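Local atomic coordinates of ACP (Streptomyces sp. MSC090213JE08, PDB entry 6KXF), a protein that probably carries the growing acyl chain on a phosphopantetheine arm and presents it to the ketosynthase/chain length factor of the highly reducing type II ishigamide polyketide synthase. Residues L9-E14 with M53-V58; D46-L51 with I59-L64. All blocks are in the same frame, centred on the assembly; numbering follows the deposited sequence.

Interaction 1: L9-E14 with M53-V58; sequences LSRIRE and MEYSIV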
ATOM      1  N   LEU C   9     -29.474  -2.854  30.756  1.00 93.38           N
ATOM      2  CA  LEU C   9     -28.785  -4.178  30.684  1.00 92.77           C
ATOM      3  C   LEU C   9     -29.103  -4.909  29.361  1.00 94.95           C
ATOM      4  O   LEU C   9     -28.206  -5.432  28.711  1.00 95.48           O
ATOM      5  CB  LEU C   9     -29.189  -5.032  31.892  1.00 90.06           C
ATOM      6  CG  LEU C   9     -28.108  -5.934  32.500  1.00 95.43           C
ATOM      7  CD1 LEU C   9     -27.168  -6.501  31.440  1.00 96.73           C
ATOM      8  CD2 LEU C   9     -27.315  -5.204  33.578  1.00 90.82           C
ATOM      9  N   SER C  10     -30.382  -4.948  28.967  1.00104.24           N
ATOM     10  CA  SER C  10     -30.867  -5.673  27.754  1.00106.92           C
ATOM     11  C   SER C  10     -30.259  -5.076  26.466  1.00102.71           C
ATOM     12  O   SER C  10     -29.926  -5.804  25.505  1.00 76.61           O
ATOM     13  CB  SER C  10     -32.390  -5.663  27.721  1.00110.21           C
ATOM     14  OG  SER C  10     -32.916  -6.635  26.824  1.00103.21           O
ATOM     15  N   ARG C  11     -30.138  -3.740  26.442  1.00111.61           N
ATOM     16  CA  ARG C  11     -29.502  -2.995  25.348  1.00105.20           C
ATOM     17  C   ARG C  11     -27.983  -3.212  25.379  1.00103.54           C
ATOM     18  O   ARG C  11     -27.351  -3.208  24.323  1.00102.97           O
ATOM     19  CB  ARG C  11     -29.795  -1.493  25.439  1.00 98.90           C
ATOM     20  CG  ARG C  11     -29.265  -0.689  24.257  1.00 98.18           C
ATOM     21  CD  ARG C  11     -29.919  -1.062  22.936  1.00 94.62           C
ATOM     22  NE  ARG C  11     -29.111  -1.889  22.036  1.00 97.85           N
ATOM     23  CZ  ARG C  11     -28.640  -1.498  20.847  1.00 98.85           C
ATOM     24  NH1 ARG C  11     -28.527  -0.210  20.565  1.00100.08           N
ATOM     25  NH2 ARG C  11     -28.289  -2.392  19.936  1.00 88.01           N
ATOM     26  N   ILE C  12     -27.416  -3.376  26.585  1.00 91.46           N
ATOM     27  CA  ILE C  12     -25.974  -3.588  26.774  1.00 84.52           C
ATOM     28  C   ILE C  12     -25.591  -4.994  26.293  1.00 90.59           C
ATOM     29  O   ILE C  12     -24.638  -5.135  25.504  1.00 90.76           O
ATOM     30  CB  ILE C  12     -25.572  -3.306  28.236  1.00 78.68           C
ATOM     31  CG1 ILE C  12     -25.337  -1.800  28.425  1.00 77.03           C
ATOM     32  CG2 ILE C  12     -24.371  -4.149  28.655  1.00 80.46           C
ATOM     33  CD1 ILE C  12     -25.206  -1.339  29.856  1.00 73.89           C
ATOM     34  N   ARG C  13     -26.329  -6.007  26.776  1.00 96.30           N
ATOM     35  CA  ARG C  13     -26.256  -7.409  26.300  1.00 86.74           C
ATOM     36  C   ARG C  13     -26.236  -7.441  24.764  1.00 81.71           C
ATOM     37  O   ARG C  13     -25.393  -8.098  24.145  1.00 79.18           O
ATOM     38  CB  ARG C  13     -27.461  -8.215  26.800  1.00 95.02           C
ATOM     39  CG  ARG C  13     -27.212  -9.091  28.025  1.00 99.65           C
ATOM     40  CD  ARG C  13     -28.261 -10.194  28.232  1.00 96.94           C
ATOM     41  NE  ARG C  13     -28.652 -10.881  26.993  1.00 97.10           N
ATOM     42  CZ  ARG C  13     -28.260 -12.106  26.612  1.00100.60           C
ATOM     43  NH1 ARG C  13     -27.740 -12.948  27.493  1.00104.79           N
ATOM     44  NH2 ARG C  13     -28.388 -12.486  25.345  1.00 76.07           N
ATOM     45  N   GLU C  14     -27.180  -6.715  24.157  1.00 81.94           N
ATOM     46  CA  GLU C  14     -27.421  -6.741  22.699  1.00 95.46           C
ATOM     47  C   GLU C  14     -26.232  -6.115  21.944  1.00101.55           C
ATOM     48  O   GLU C  14     -25.837  -6.584  20.853  1.00 79.30           O
ATOM     49  CB  GLU C  14     -28.740  -6.021  22.399  1.00 98.94           C
ATOM     50  CG  GLU C  14     -29.255  -6.204  20.982  1.00 96.24           C
ATOM     51  CD  GLU C  14     -30.460  -5.336  20.659  1.00103.32           C
ATOM     52  OE1 GLU C  14     -30.609  -4.256  21.280  1.00100.80           O
ATOM     53  OE2 GLU C  14     -31.257  -5.741  19.792  1.00107.23           O
ATOM     54  N   MET C  53     -20.993   5.210  21.834  1.00 60.74           N
ATOM     55  CA  MET C  53     -21.885   5.783  20.843  1.00 67.92           C
ATOM     56  C   MET C  53     -23.341   5.719  21.324  1.00 75.84           C
ATOM     57  O   MET C  53     -24.076   6.695  21.154  1.00 75.68           O
ATOM     58  CB  MET C  53     -21.768   5.048  19.510  1.00 68.64           C
ATOM     59  CG  MET C  53     -22.082   5.933  18.329  1.00 75.74           C
ATOM     60  SD  MET C  53     -21.723   5.107  16.772  1.00 92.43           S
ATOM     61  CE  MET C  53     -20.143   4.317  17.119  1.00 85.61           C
ATOM     62  N   GLU C  54     -23.733   4.577  21.909  1.00 68.94           N
ATOM     63  CA  GLU C  54     -25.096   4.341  22.387  1.00 76.98           C
ATOM     64  C   GLU C  54     -25.528   5.484  23.311  1.00 73.69           C
ATOM     65  O   GLU C  54     -26.610   6.039  23.151  1.00 79.63           O
ATOM     66  CB  GLU C  54     -25.192   3.011  23.141  1.00 86.54           C
ATOM     67  CG  GLU C  54     -26.617   2.585  23.492  1.00 86.04           C
ATOM     68  CD  GLU C  54     -27.512   2.206  22.321  1.00 88.90           C
ATOM     69  OE1 GLU C  54     -28.720   2.029  22.542  1.00 97.09           O
ATOM     70  OE2 GLU C  54     -27.007   2.091  21.189  1.00 85.60           O
ATOM     71  N   TYR C  55     -24.649   5.851  24.244  1.00 71.94           N
ATOM     72  CA  TYR C  55     -25.004   6.686  25.373  1.00 70.51           C
ATOM     73  C   TYR C  55     -24.345   8.074  25.299  1.00 66.42           C
ATOM     74  O   TYR C  55     -24.431   8.835  26.259  1.00 66.10           O
ATOM     75  CB  TYR C  55     -24.648   5.916  26.649  1.00 69.64           C
ATOM     76  CG  TYR C  55     -25.421   4.629  26.800  1.00 75.22           C
ATOM     77  CD1 TYR C  55     -26.810   4.628  26.788  1.00 78.64           C
ATOM     78  CD2 TYR C  55     -24.778   3.410  26.950  1.00 79.26           C
ATOM     79  CE1 TYR C  55     -27.541   3.457  26.935  1.00 83.47           C
ATOM     80  CE2 TYR C  55     -25.490   2.228  27.090  1.00 83.60           C
ATOM     81  CZ  TYR C  55     -26.879   2.248  27.080  1.00 87.87           C
ATOM     82  OH  TYR C  55     -27.595   1.088  27.210  1.00 78.93           O
ATOM     83  N   SER C  56     -23.715   8.420  24.171  1.00 59.70           N
ATOM     84  CA  SER C  56     -22.894   9.645  24.058  1.00 58.21           C
ATOM     85  C   SER C  56     -21.987   9.817  25.283  1.00 51.86           C
ATOM     86  O   SER C  56     -21.891  10.897  25.819  1.00 60.36           O
ATOM     87  CB  SER C  56     -23.739  10.891  23.893  1.00 63.41           C
ATOM     88  OG  SER C  56     -24.528  10.850  22.715  1.00 67.53           O
ATOM     89  N   ILE C  57     -21.341   8.751  25.746  1.00 55.94           N
ATOM     90  CA  ILE C  57     -20.407   8.868  26.876  1.00 61.92           C
ATOM     91  C   ILE C  57     -18.974   8.665  26.373  1.00 64.38           C
ATOM     92  O   ILE C  57     -18.734   8.265  25.213  1.00 58.60           O
ATOM     93  CB  ILE C  57     -20.729   7.870  28.010  1.00 65.38           C
ATOM     94  CG1 ILE C  57     -20.736   6.423  27.516  1.00 62.80           C
ATOM     95  CG2 ILE C  57     -22.029   8.241  28.710  1.00 67.91           C
ATOM     96  CD1 ILE C  57     -20.549   5.411  28.621  1.00 65.62           C
ATOM     97  N   VAL C  58     -18.026   8.939  27.274  1.00 64.25           N
ATOM     98  CA  VAL C  58     -16.629   8.635  27.058  1.00 61.30           C
ATOM     99  C   VAL C  58     -16.218   7.615  28.109  1.00 65.28           C
ATOM    100  O   VAL C  58     -16.343   7.890  29.302  1.00 68.79           O
ATOM    101  CB  VAL C  58     -15.747   9.895  27.142  1.00 63.62           C
ATOM    102  CG1 VAL C  58     -14.272   9.551  26.969  1.00 54.85           C
ATOM    103  CG2 VAL C  58     -16.187  10.950  26.140  1.00 58.42           C
TER
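R11 and E54 reach for each other between helix 8-20 and the C-terminal end of helix 41-55, two helices of the acyl carrier protein bundle, while the Y55 ring lies against E54 and points its hydroxyl at R11 and I12. The guanidinium and carboxylate planes stand 77° apart, so the salt bridge is no flat two-pronged pair: one nitrogen, R11 NH1, serves both oxygens, 2.8 Å from E54 OE2 and 3.0 Å from E54 OE1. The bond to OE1 leaves within the guanidinium plane and is fairly straight (162°), but meets the carboxylate from above its plane. R11 gets there with CG anti to the backbone N (chi1 -175°) and a chain bent at the next two torsions. Its NE is held from its own helix by E14 OE1 at 2.9 Å, which fixes the guanidinium between two acids in a three-residue network.

E54 is bent too, and its CG lies over the centre of the Y55 ring, 3.5 Å above the plane. I12 comes to the ring edge, with I12 CG1 4.2 Å from Y55 CE2. T77 of helix 72-81 also touches Y55, and W83 meets it edge-to-face. Just beyond, S56 takes positive phi in a Schellman motif that follows the last helical turn, and its carbonyl O is hydrogen-bonded by a basic side chain of another protein chain. Y55 OH, buried here without a hydrogen-bond partner, rests against aliphatic carbon, 3.8 Å from R11 CB.

Interaction 2: D46-L51 with I59-L64; sequences DVLSAL and IDMNEL
With CG anti to the backbone N (chi1 177°), L48 projects from helix 41-55 into the loop 59-64, and I59, whose CG2 is likewise anti to its own N, turns that methyl to meet it. The two side chains slide past each other in opposite directions, L48 CD1 coming 3.8 Å from I59 CG2. The same CD1 lies 3.9 Å from CG of M61, a side chain lying obliquely to it, and 3.9 Å from L64 CD2, whose side chain crosses at about a right angle. One leucine methyl is thus surrounded on three sides by the loop. In this carrier-protein helical bundle the loop leads from helix 41-55 toward helix 72-81 and folds back over the former; L64 also packs on L44 and I45, the latter lining the pocket of the bound acyl-phosphopantetheine analogue. Cut back to alanine, position L48 would lose the methyls that I59, M61 and L64 close on, and a gap would probably open between helix and loop. A turn further along, L51 CB touches I59 CD1 at 3.9 Å, while E52 accepts a hydrogen bond from I59 N. Within the loop, E63 N bonds to D60 O at 2.9 Å.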
ATOM      1  N   ASP C  46     -14.393  -2.973  20.049  1.00 53.65           N
ATOM      2  CA  ASP C  46     -15.671  -2.788  19.328  1.00 62.59           C
ATOM      3  C   ASP C  46     -16.808  -2.565  20.352  1.00 61.23           C
ATOM      4  O   ASP C  46     -17.699  -1.729  20.111  1.00 57.01           O
ATOM      5  CB  ASP C  46     -15.942  -3.958  18.366  1.00 68.99           C
ATOM      6  CG  ASP C  46     -16.128  -3.606  16.888  1.00 76.53           C
ATOM      7  OD1 ASP C  46     -16.475  -2.433  16.552  1.00 69.16           O
ATOM      8  OD2 ASP C  46     -15.949  -4.529  16.065  1.00 90.04           O
ATOM      9  N   VAL C  47     -16.758  -3.258  21.506  1.00 58.31           N
ATOM     10  CA  VAL C  47     -17.830  -3.143  22.534  1.00 66.07           C
ATOM     11  C   VAL C  47     -17.710  -1.805  23.268  1.00 61.80           C
ATOM     12  O   VAL C  47     -18.718  -1.123  23.421  1.00 64.49           O
ATOM     13  CB  VAL C  47     -17.917  -4.317  23.532  1.00 63.66           C
ATOM     14  CG1 VAL C  47     -17.641  -5.656  22.873  1.00 63.85           C
ATOM     15  CG2 VAL C  47     -17.050  -4.140  24.761  1.00 70.78           C
ATOM     16  N   LEU C  48     -16.500  -1.416  23.686  1.00 59.19           N
ATOM     17  CA  LEU C  48     -16.332  -0.104  24.340  1.00 58.05           C
ATOM     18  C   LEU C  48     -16.799   1.008  23.377  1.00 60.12           C
ATOM     19  O   LEU C  48     -17.527   1.932  23.794  1.00 57.74           O
ATOM     20  CB  LEU C  48     -14.878   0.063  24.801  1.00 56.29           C
ATOM     21  CG  LEU C  48     -14.555   1.415  25.440  1.00 55.36           C
ATOM     22  CD1 LEU C  48     -13.308   1.313  26.310  1.00 54.24           C
ATOM     23  CD2 LEU C  48     -14.397   2.512  24.382  1.00 56.17           C
ATOM     24  N   SER C  49     -16.459   0.876  22.084  1.00 58.65           N
ATOM     25  CA  SER C  49     -16.811   1.879  21.045  1.00 62.82           C
ATOM     26  C   SER C  49     -18.330   1.972  20.867  1.00 60.95           C
ATOM     27  O   SER C  49     -18.862   3.081  20.668  1.00 55.24           O
ATOM     28  CB  SER C  49     -16.156   1.608  19.706  1.00 60.46           C
ATOM     29  OG  SER C  49     -16.531   2.625  18.751  1.00 69.15           O
ATOM     30  N   ALA C  50     -19.000   0.812  20.856  1.00 61.56           N
ATOM     31  CA  ALA C  50     -20.485   0.728  20.706  1.00 64.52           C
ATOM     32  C   ALA C  50     -21.194   1.364  21.921  1.00 57.25           C
ATOM     33  O   ALA C  50     -22.073   2.195  21.755  1.00 63.67           O
ATOM     34  CB  ALA C  50     -20.917  -0.711  20.490  1.00 58.60           C
ATOM     35  N   LEU C  51     -20.769   1.019  23.140  1.00 58.01           N
ATOM     36  CA  LEU C  51     -21.344   1.627  24.346  1.00 63.12           C
ATOM     37  C   LEU C  51     -21.218   3.160  24.290  1.00 67.53           C
ATOM     38  O   LEU C  51     -22.204   3.861  24.522  1.00 72.35           O
ATOM     39  CB  LEU C  51     -20.653   1.064  25.589  1.00 61.56           C
ATOM     40  CG  LEU C  51     -20.722  -0.453  25.751  1.00 71.20           C
ATOM     41  CD1 LEU C  51     -19.942  -0.907  26.976  1.00 72.20           C
ATOM     42  CD2 LEU C  51     -22.169  -0.928  25.824  1.00 77.31           C
ATOM     43  N   ILE C  59     -15.727   6.461  27.643  1.00 57.28           N
ATOM     44  CA  ILE C  59     -15.109   5.459  28.487  1.00 59.12           C
ATOM     45  C   ILE C  59     -13.597   5.507  28.249  1.00 63.16           C
ATOM     46  O   ILE C  59     -13.135   5.467  27.101  1.00 71.70           O
ATOM     47  CB  ILE C  59     -15.678   4.060  28.204  1.00 54.72           C
ATOM     48  CG1 ILE C  59     -17.209   4.029  28.265  1.00 61.69           C
ATOM     49  CG2 ILE C  59     -15.053   3.045  29.146  1.00 63.64           C
ATOM     50  CD1 ILE C  59     -17.829   2.767  27.694  1.00 64.57           C
ATOM     51  N   ASP C  60     -12.842   5.596  29.345  1.00 66.76           N
ATOM     52  CA  ASP C  60     -11.397   5.647  29.311  1.00 68.78           C
ATOM     53  C   ASP C  60     -10.898   4.272  28.862  1.00 65.98           C
ATOM     54  O   ASP C  60     -11.250   3.254  29.477  1.00 65.58           O
ATOM     55  CB  ASP C  60     -10.850   6.099  30.668  1.00 75.66           C
ATOM     56  CG  ASP C  60      -9.348   5.967  30.817  1.00 77.95           C
ATOM     57  OD1 ASP C  60      -8.649   6.082  29.796  1.00 80.13           O
ATOM     58  OD2 ASP C  60      -8.898   5.728  31.953  1.00 87.19           O
ATOM     59  N   MET C  61     -10.081   4.247  27.798  1.00 62.88           N
ATOM     60  CA  MET C  61      -9.693   2.967  27.169  1.00 68.87           C
ATOM     61  C   MET C  61      -8.607   2.243  27.981  1.00 64.30           C
ATOM     62  O   MET C  61      -8.283   1.092  27.682  1.00 67.72           O
ATOM     63  CB  MET C  61      -9.282   3.145  25.700  1.00 58.27           C
ATOM     64  CG  MET C  61     -10.478   3.557  24.852  1.00 57.76           C
ATOM     65  SD  MET C  61     -10.205   3.631  23.061  1.00 56.48           S
ATOM     66  CE  MET C  61     -10.036   1.888  22.709  1.00 53.20           C
ATOM     67  N   ASN C  62      -8.126   2.863  29.065  1.00 73.94           N
ATOM     68  CA  ASN C  62      -7.314   2.149  30.080  1.00 77.48           C
ATOM     69  C   ASN C  62      -8.213   1.372  31.055  1.00 68.72           C
ATOM     70  O   ASN C  62      -7.721   0.883  32.040  1.00 83.70           O
ATOM     71  CB  ASN C  62      -6.406   3.083  30.891  1.00 73.87           C
ATOM     72  CG  ASN C  62      -5.419   3.854  30.042  1.00 73.70           C
ATOM     73  OD1 ASN C  62      -5.431   5.085  30.049  1.00 71.21           O
ATOM     74  ND2 ASN C  62      -4.572   3.148  29.310  1.00 63.52           N
ATOM     75  N   GLU C  63      -9.516   1.271  30.780  1.00 73.41           N
ATOM     76  CA  GLU C  63     -10.434   0.471  31.604  1.00 73.77           C
ATOM     77  C   GLU C  63     -10.905  -0.765  30.826  1.00 75.60           C
ATOM     78  O   GLU C  63     -11.862  -1.450  31.257  1.00 72.05           O
ATOM     79  CB  GLU C  63     -11.600   1.350  32.061  1.00 81.41           C
ATOM     80  CG  GLU C  63     -11.786   1.366  33.570  1.00 89.83           C
ATOM     81  CD  GLU C  63     -12.052   2.737  34.161  1.00 92.08           C
ATOM     82  OE1 GLU C  63     -11.121   3.301  34.771  1.00 91.25           O
ATOM     83  OE2 GLU C  63     -13.187   3.235  34.005  1.00 99.73           O
ATOM     84  N   LEU C  64     -10.225  -1.048  29.700  1.00 75.27           N
ATOM     85  CA  LEU C  64     -10.461  -2.253  28.866  1.00 76.56           C
ATOM     86  C   LEU C  64     -10.082  -3.521  29.632  1.00 83.21           C
ATOM     87  O   LEU C  64     -10.800  -4.516  29.542  1.00 75.59           O
ATOM     88  CB  LEU C  64      -9.659  -2.184  27.557  1.00 73.43           C
ATOM     89  CG  LEU C  64     -10.300  -1.407  26.406  1.00 72.69           C
ATOM     90  CD1 LEU C  64      -9.284  -1.186  25.294  1.00 70.51           C
ATOM     91  CD2 LEU C  64     -11.541  -2.117  25.867  1.00 69.21           C
TER

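Helix 41-55 takes part in both contacts: its last turn faces helix 8-20 in interaction 1, its middle faces the following loop in interaction 2. Their chemistry follows their place. Interaction 1 has a charged network among partly exposed and exposed residues, with the buried I12 on its inner side; interaction 2 has no hydrogen bond across it and rests on the buried L48, L51 and I59, together with the partly exposed M61 and L64. The two meet in the interior, where I12 CG1 packs 4.2 Å from L51 CD2. Helix 72-81 touches both, through Y55 and I12 in one and L51 and I59 in the other. In interaction 2 the L64 side chain lies about 7 Å from the bound ligand.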